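Purine nucleoside phosphorylase (Thermus thermophilus, PDB 6TK9) probably catalyses the reversible phosphorolysis of purine nucleosides such as inosine and guanosine, releasing the free base and ribose 1-phosphate. Local coordinates at residues 19-31 / 101-113. Sequence-based numbering, arbitrary orientation.
Sequences FVPEVGLVLGSGL and FLGARTFLLTSAA. With PO4 (phosphate ion), chain G.
The Phe107 ring lies with one face over Gly24, whose CA sits 3.8 Å from the ring centroid and 15° off its normal, a CH-pi contact; a CB on Gly24 would clash with the ring. The backbones pair as parallel strands: Gly24 N donates to Thr106 O (2.8 Å) and Val26 N to Leu108 O (3.0 Å). Leu25 CD1 packs on Leu108 CB (3.7 Å) on one face of the sheet, Val26 CG2 on Leu109 CD2 (3.8 Å) on the other. Where strand 23-27 ends, Thr110 holds Val26 O twice, through N and through OG1 (2.7 Å, in the carbonyl plane on a lone pair). With chi1 at 84°, OG1 stands between its own backbone N and carbonyl carbon and reaches Val26 O, while also accepting a longer bond from Gly28 N. A valine here would probably leave Gly28 N without this acceptor and Val26 O with one donor fewer. Just beyond, Ser29 N and Ala112 N (2.9 Å) converge on phosphate O3 while Ser29 OG bonds O2 (2.6 Å), consistent with the phosphate pocket of the family; Ser211, His82 and Arg80 also bind the ion. Strand 23-27 is flanked by strands 72-78 and 106-115, with helix 257-270 covering Leu25, Leu108 and Thr110.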
ATOM      1  N   PHE A  19       4.803 -31.631 -41.194  1.00 49.58           N
ATOM      2  CA  PHE A  19       5.630 -30.442 -40.847  1.00 53.28           C
ATOM      3  C   PHE A  19       5.711 -30.296 -39.323  1.00 49.88           C
ATOM      4  O   PHE A  19       4.670 -30.164 -38.669  1.00 45.03           O
ATOM      5  CB  PHE A  19       5.085 -29.158 -41.480  1.00 59.83           C
ATOM      6  CG  PHE A  19       6.031 -27.973 -41.470  1.00 63.06           C
ATOM      7  CD1 PHE A  19       7.066 -27.874 -42.392  1.00 64.18           C
ATOM      8  CD2 PHE A  19       5.862 -26.933 -40.566  1.00 58.99           C
ATOM      9  CE1 PHE A  19       7.916 -26.776 -42.398  1.00 59.43           C
ATOM     10  CE2 PHE A  19       6.708 -25.835 -40.578  1.00 55.16           C
ATOM     11  CZ  PHE A  19       7.732 -25.759 -41.492  1.00 57.33           C
ATOM     12  N   VAL A  20       6.936 -30.324 -38.802  1.00 50.87           N
ATOM     13  CA  VAL A  20       7.279 -30.174 -37.361  1.00 50.42           C
ATOM     14  C   VAL A  20       7.708 -28.723 -37.122  1.00 48.26           C
ATOM     15  O   VAL A  20       8.726 -28.276 -37.642  1.00 43.90           O
ATOM     16  CB  VAL A  20       8.385 -31.171 -36.949  1.00 54.64           C
ATOM     17  CG1 VAL A  20       8.617 -31.175 -35.445  1.00 53.32           C
ATOM     18  CG2 VAL A  20       8.098 -32.586 -37.431  1.00 53.93           C
ATOM     19  N   PRO A  21       6.952 -27.947 -36.315  1.00 47.43           N
ATOM     20  CA  PRO A  21       7.353 -26.595 -35.950  1.00 48.51           C
ATOM     21  C   PRO A  21       8.321 -26.596 -34.762  1.00 47.95           C
ATOM     22  O   PRO A  21       8.234 -27.475 -33.948  1.00 48.17           O
ATOM     23  CB  PRO A  21       6.020 -25.990 -35.514  1.00 50.85           C
ATOM     24  CG  PRO A  21       5.351 -27.145 -34.797  1.00 52.51           C
ATOM     25  CD  PRO A  21       5.694 -28.341 -35.659  1.00 49.47           C
ATOM     26  N   GLU A  22       9.188 -25.590 -34.692  1.00 49.51           N
ATOM     27  CA  GLU A  22      10.134 -25.362 -33.568  1.00 50.80           C
ATOM     28  C   GLU A  22       9.588 -24.278 -32.638  1.00 47.54           C
ATOM     29  O   GLU A  22       9.950 -24.288 -31.467  1.00 50.44           O
ATOM     30  CB  GLU A  22      11.501 -24.954 -34.115  1.00 54.22           C
ATOM     31  CG  GLU A  22      12.264 -26.147 -34.654  1.00 61.25           C
ATOM     32  CD  GLU A  22      13.473 -25.856 -35.521  1.00 64.61           C
ATOM     33  OE1 GLU A  22      13.816 -24.662 -35.714  1.00 68.27           O
ATOM     34  OE2 GLU A  22      14.059 -26.839 -36.012  1.00 68.89           O
ATOM     35  N   VAL A  23       8.750 -23.379 -33.149  1.00 45.30           N
ATOM     36  CA  VAL A  23       8.342 -22.151 -32.425  1.00 44.25           C
ATOM     37  C   VAL A  23       6.834 -21.984 -32.583  1.00 45.38           C
ATOM     38  O   VAL A  23       6.336 -21.976 -33.713  1.00 45.36           O
ATOM     39  CB  VAL A  23       9.118 -20.913 -32.908  1.00 45.32           C
ATOM     40  CG1 VAL A  23       8.645 -19.645 -32.211  1.00 45.99           C
ATOM     41  CG2 VAL A  23      10.618 -21.077 -32.718  1.00 47.30           C
ATOM     42  N   GLY A  24       6.151 -21.888 -31.447  1.00 48.90           N
ATOM     43  CA  GLY A  24       4.738 -21.511 -31.356  1.00 43.97           C
ATOM     44  C   GLY A  24       4.655 -20.020 -31.263  1.00 40.91           C
ATOM     45  O   GLY A  24       5.557 -19.429 -30.713  1.00 43.59           O
ATOM     46  N   LEU A  25       3.602 -19.443 -31.803  1.00 44.10           N
ATOM     47  CA  LEU A  25       3.385 -17.987 -31.807  1.00 43.55           C
ATOM     48  C   LEU A  25       1.872 -17.777 -31.793  1.00 40.90           C
ATOM     49  O   LEU A  25       1.240 -18.274 -32.716  1.00 41.18           O
ATOM     50  CB  LEU A  25       4.068 -17.445 -33.066  1.00 45.76           C
ATOM     51  CG  LEU A  25       3.719 -16.010 -33.441  1.00 49.82           C
ATOM     52  CD1 LEU A  25       4.252 -15.028 -32.409  1.00 51.00           C
ATOM     53  CD2 LEU A  25       4.268 -15.677 -34.812  1.00 55.25           C
ATOM     54  N   VAL A  26       1.323 -17.166 -30.739  1.00 39.19           N
ATOM     55  CA  VAL A  26      -0.139 -16.907 -30.569  1.00 35.94           C
ATOM     56  C   VAL A  26      -0.351 -15.419 -30.825  1.00 36.74           C
ATOM     57  O   VAL A  26       0.274 -14.604 -30.126  1.00 38.94           O
ATOM     58  CB  VAL A  26      -0.666 -17.326 -29.177  1.00 35.27           C
ATOM     59  CG1 VAL A  26      -2.120 -16.930 -28.971  1.00 37.52           C
ATOM     60  CG2 VAL A  26      -0.521 -18.812 -28.911  1.00 34.06           C
ATOM     61  N   LEU A  27      -1.152 -15.096 -31.833  1.00 36.75           N
ATOM     62  CA  LEU A  27      -1.429 -13.706 -32.252  1.00 38.69           C
ATOM     63  C   LEU A  27      -2.772 -13.310 -31.634  1.00 38.92           C
ATOM     64  O   LEU A  27      -3.729 -14.036 -31.827  1.00 38.30           O
ATOM     65  CB  LEU A  27      -1.422 -13.604 -33.791  1.00 38.23           C
ATOM     66  CG  LEU A  27      -0.106 -14.002 -34.479  1.00 39.51           C
ATOM     67  CD1 LEU A  27      -0.244 -14.029 -35.996  1.00 38.24           C
ATOM     68  CD2 LEU A  27       1.040 -13.100 -34.078  1.00 37.25           C
ATOM     69  N   GLY A  28      -2.819 -12.194 -30.909  1.00 41.70           N
ATOM     70  CA  GLY A  28      -4.026 -11.740 -30.192  1.00 41.32           C
ATOM     71  C   GLY A  28      -4.797 -10.710 -30.984  1.00 43.97           C
ATOM     72  O   GLY A  28      -4.646 -10.656 -32.221  1.00 43.08           O
ATOM     73  N   SER A  29      -5.575  -9.895 -30.280  1.00 43.50           N
ATOM     74  CA  SER A  29      -6.587  -8.992 -30.874  1.00 47.04           C
ATOM     75  C   SER A  29      -5.899  -7.990 -31.812  1.00 48.39           C
ATOM     76  O   SER A  29      -5.095  -7.169 -31.331  1.00 48.80           O
ATOM     77  CB  SER A  29      -7.430  -8.347 -29.798  1.00 42.00           C
ATOM     78  OG  SER A  29      -7.971  -9.356 -28.954  1.00 37.82           O
ATOM     79  N   GLY A  30      -6.205  -8.095 -33.112  1.00 51.44           N
ATOM     80  CA  GLY A  30      -5.712  -7.211 -34.185  1.00 48.69           C
ATOM     81  C   GLY A  30      -4.285  -7.529 -34.603  1.00 45.95           C
ATOM     82  O   GLY A  30      -3.766  -6.773 -35.440  1.00 55.03           O
ATOM     83  N   LEU A  31      -3.700  -8.616 -34.084  1.00 42.06           N
ATOM     84  CA  LEU A  31      -2.308  -9.054 -34.362  1.00 45.30           C
ATOM     85  C   LEU A  31      -2.272 -10.227 -35.348  1.00 47.88           C
ATOM     86  O   LEU A  31      -1.150 -10.638 -35.712  1.00 53.50           O
ATOM     87  CB  LEU A  31      -1.643  -9.445 -33.041  1.00 47.65           C
ATOM     88  CG  LEU A  31      -1.679  -8.367 -31.957  1.00 49.48           C
ATOM     89  CD1 LEU A  31      -0.808  -8.762 -30.772  1.00 48.21           C
ATOM     90  CD2 LEU A  31      -1.269  -7.013 -32.523  1.00 47.00           C
ATOM     91  N   PHE A 101       2.885 -30.521 -28.289  1.00 46.20           N
ATOM     92  CA  PHE A 101       2.990 -31.970 -28.579  1.00 50.22           C
ATOM     93  C   PHE A 101       3.191 -32.181 -30.074  1.00 48.78           C
ATOM     94  O   PHE A 101       3.555 -33.309 -30.427  1.00 48.34           O
ATOM     95  CB  PHE A 101       1.769 -32.718 -28.049  1.00 53.04           C
ATOM     96  CG  PHE A 101       1.899 -33.079 -26.597  1.00 56.29           C
ATOM     97  CD1 PHE A 101       2.814 -34.045 -26.195  1.00 59.69           C
ATOM     98  CD2 PHE A 101       1.128 -32.440 -25.634  1.00 54.32           C
ATOM     99  CE1 PHE A 101       2.954 -34.372 -24.854  1.00 61.95           C
ATOM    100  CE2 PHE A 101       1.266 -32.769 -24.295  1.00 57.40           C
ATOM    101  CZ  PHE A 101       2.178 -33.731 -23.907  1.00 62.10           C
ATOM    102  N   LEU A 102       2.950 -31.142 -30.883  1.00 48.20           N
ATOM    103  CA  LEU A 102       3.364 -31.048 -32.311  1.00 47.89           C
ATOM    104  C   LEU A 102       4.878 -30.798 -32.398  1.00 51.92           C
ATOM    105  O   LEU A 102       5.471 -31.157 -33.447  1.00 54.27           O
ATOM    106  CB  LEU A 102       2.609 -29.911 -33.003  1.00 44.28           C
ATOM    107  CG  LEU A 102       1.164 -30.205 -33.383  1.00 46.81           C
ATOM    108  CD1 LEU A 102       0.448 -28.934 -33.812  1.00 49.01           C
ATOM    109  CD2 LEU A 102       1.087 -31.254 -34.482  1.00 47.27           C
ATOM    110  N   GLY A 103       5.472 -30.184 -31.363  1.00 49.51           N
ATOM    111  CA  GLY A 103       6.936 -30.025 -31.216  1.00 47.36           C
ATOM    112  C   GLY A 103       7.382 -28.579 -30.984  1.00 47.42           C
ATOM    113  O   GLY A 103       8.573 -28.390 -30.809  1.00 44.13           O
ATOM    114  N   ALA A 104       6.478 -27.589 -30.981  1.00 47.51           N
ATOM    115  CA  ALA A 104       6.760 -26.213 -30.507  1.00 48.30           C
ATOM    116  C   ALA A 104       7.124 -26.239 -29.011  1.00 52.38           C
ATOM    117  O   ALA A 104       6.194 -26.283 -28.196  1.00 63.02           O
ATOM    118  CB  ALA A 104       5.568 -25.320 -30.766  1.00 45.45           C
ATOM    119  N   ARG A 105       8.418 -26.209 -28.662  1.00 51.74           N
ATOM    120  CA  ARG A 105       8.906 -26.231 -27.251  1.00 50.22           C
ATOM    121  C   ARG A 105       9.236 -24.804 -26.772  1.00 46.38           C
ATOM    122  O   ARG A 105       9.528 -24.630 -25.564  1.00 39.12           O
ATOM    123  CB  ARG A 105      10.130 -27.138 -27.129  1.00 59.08           C
ATOM    124  CG  ARG A 105       9.975 -28.495 -27.804  1.00 74.18           C
ATOM    125  CD  ARG A 105       9.092 -29.464 -27.043  1.00 81.18           C
ATOM    126  NE  ARG A 105       9.702 -29.803 -25.763  1.00 87.69           N
ATOM    127  CZ  ARG A 105      10.621 -30.743 -25.565  1.00 88.71           C
ATOM    128  NH1 ARG A 105      11.057 -31.478 -26.572  1.00 94.03           N
ATOM    129  NH2 ARG A 105      11.102 -30.950 -24.352  1.00 84.74           N
ATOM    130  N   THR A 106       9.205 -23.817 -27.681  1.00 45.96           N
ATOM    131  CA  THR A 106       9.345 -22.363 -27.399  1.00 43.16           C
ATOM    132  C   THR A 106       8.123 -21.640 -27.971  1.00 47.03           C
ATOM    133  O   THR A 106       7.800 -21.888 -29.158  1.00 43.74           O
ATOM    134  CB  THR A 106      10.653 -21.790 -27.960  1.00 40.32           C
ATOM    135  OG1 THR A 106      11.731 -22.448 -27.304  1.00 42.97           O
ATOM    136  CG2 THR A 106      10.823 -20.305 -27.734  1.00 39.01           C
ATOM    137  N   PHE A 107       7.484 -20.788 -27.156  1.00 45.74           N
ATOM    138  CA  PHE A 107       6.211 -20.101 -27.489  1.00 42.79           C
ATOM    139  C   PHE A 107       6.330 -18.608 -27.222  1.00 42.29           C
ATOM    140  O   PHE A 107       6.822 -18.237 -26.153  1.00 37.60           O
ATOM    141  CB  PHE A 107       5.060 -20.667 -26.668  1.00 42.90           C
ATOM    142  CG  PHE A 107       4.238 -21.707 -27.373  1.00 41.27           C
ATOM    143  CD1 PHE A 107       4.601 -23.038 -27.341  1.00 41.74           C
ATOM    144  CD2 PHE A 107       3.085 -21.347 -28.044  1.00 43.62           C
ATOM    145  CE1 PHE A 107       3.827 -23.989 -27.984  1.00 41.73           C
ATOM    146  CE2 PHE A 107       2.314 -22.296 -28.692  1.00 43.17           C
ATOM    147  CZ  PHE A 107       2.687 -23.619 -28.657  1.00 43.57           C
ATOM    148  N   LEU A 108       5.876 -17.810 -28.188  1.00 43.05           N
ATOM    149  CA  LEU A 108       5.732 -16.338 -28.108  1.00 43.01           C
ATOM    150  C   LEU A 108       4.233 -16.065 -27.949  1.00 41.21           C
ATOM    151  O   LEU A 108       3.495 -16.301 -28.905  1.00 43.76           O
ATOM    152  CB  LEU A 108       6.280 -15.689 -29.390  1.00 42.33           C
ATOM    153  CG  LEU A 108       7.789 -15.422 -29.459  1.00 47.55           C
ATOM    154  CD1 LEU A 108       8.630 -16.655 -29.127  1.00 47.51           C
ATOM    155  CD2 LEU A 108       8.188 -14.883 -30.821  1.00 45.78           C
ATOM    156  N   LEU A 109       3.784 -15.632 -26.781  1.00 36.93           N
ATOM    157  CA  LEU A 109       2.354 -15.300 -26.570  1.00 38.53           C
ATOM    158  C   LEU A 109       2.179 -13.789 -26.721  1.00 38.51           C
ATOM    159  O   LEU A 109       2.847 -13.064 -25.995  1.00 42.30           O
ATOM    160  CB  LEU A 109       1.936 -15.784 -25.183  1.00 37.57           C
ATOM    161  CG  LEU A 109       2.260 -17.242 -24.880  1.00 36.29           C
ATOM    162  CD1 LEU A 109       2.031 -17.531 -23.410  1.00 37.03           C
ATOM    163  CD2 LEU A 109       1.436 -18.175 -25.748  1.00 34.02           C
ATOM    164  N   THR A 110       1.329 -13.351 -27.645  1.00 36.90           N
ATOM    165  CA  THR A 110       1.099 -11.922 -27.959  1.00 38.95           C
ATOM    166  C   THR A 110      -0.360 -11.592 -27.651  1.00 39.31           C
ATOM    167  O   THR A 110      -1.215 -12.482 -27.831  1.00 37.39           O
ATOM    168  CB  THR A 110       1.487 -11.577 -29.408  1.00 42.47           C
ATOM    169  OG1 THR A 110       0.406 -11.878 -30.298  1.00 42.34           O
ATOM    170  CG2 THR A 110       2.751 -12.287 -29.853  1.00 42.22           C
ATOM    171  N   SER A 111      -0.616 -10.350 -27.231  1.00 37.93           N
ATOM    172  CA  SER A 111      -1.944  -9.853 -26.788  1.00 38.84           C
ATOM    173  C   SER A 111      -2.024  -8.347 -27.042  1.00 40.55           C
ATOM    174  O   SER A 111      -0.966  -7.686 -27.111  1.00 43.64           O
ATOM    175  CB  SER A 111      -2.175 -10.172 -25.325  1.00 39.84           C
ATOM    176  OG  SER A 111      -1.045  -9.788 -24.550  1.00 42.11           O
ATOM    177  N   ALA A 112      -3.233  -7.822 -27.178  1.00 40.71           N
ATOM    178  CA  ALA A 112      -3.532  -6.392 -26.926  1.00 44.75           C
ATOM    179  C   ALA A 112      -3.764  -6.221 -25.418  1.00 43.72           C
ATOM    180  O   ALA A 112      -4.418  -7.107 -24.828  1.00 51.58           O
ATOM    181  CB  ALA A 112      -4.731  -5.950 -27.735  1.00 42.16           C
ATOM    182  N   ALA A 113      -3.228  -5.158 -24.816  1.00 40.27           N
ATOM    183  CA  ALA A 113      -3.308  -4.897 -23.365  1.00 38.82           C
ATOM    184  C   ALA A 113      -3.462  -3.408 -23.142  1.00 40.03           C
ATOM    185  O   ALA A 113      -2.898  -2.659 -23.959  1.00 40.48           O
ATOM    186  CB  ALA A 113      -2.069  -5.382 -22.664  1.00 41.03           C
TER
HETATM  187  P   PO4 G 301      -6.013 -10.575 -26.583  1.00 43.27           P
HETATM  188  O1  PO4 G 301      -6.533 -11.963 -26.992  1.00 38.46           O
HETATM  189  O2  PO4 G 301      -7.175  -9.589 -26.500  1.00 39.70           O
HETATM  190  O3  PO4 G 301      -5.011 -10.054 -27.593  1.00 44.60           O
HETATM  191  O4  PO4 G 301      -5.308 -10.709 -25.237  1.00 43.18           O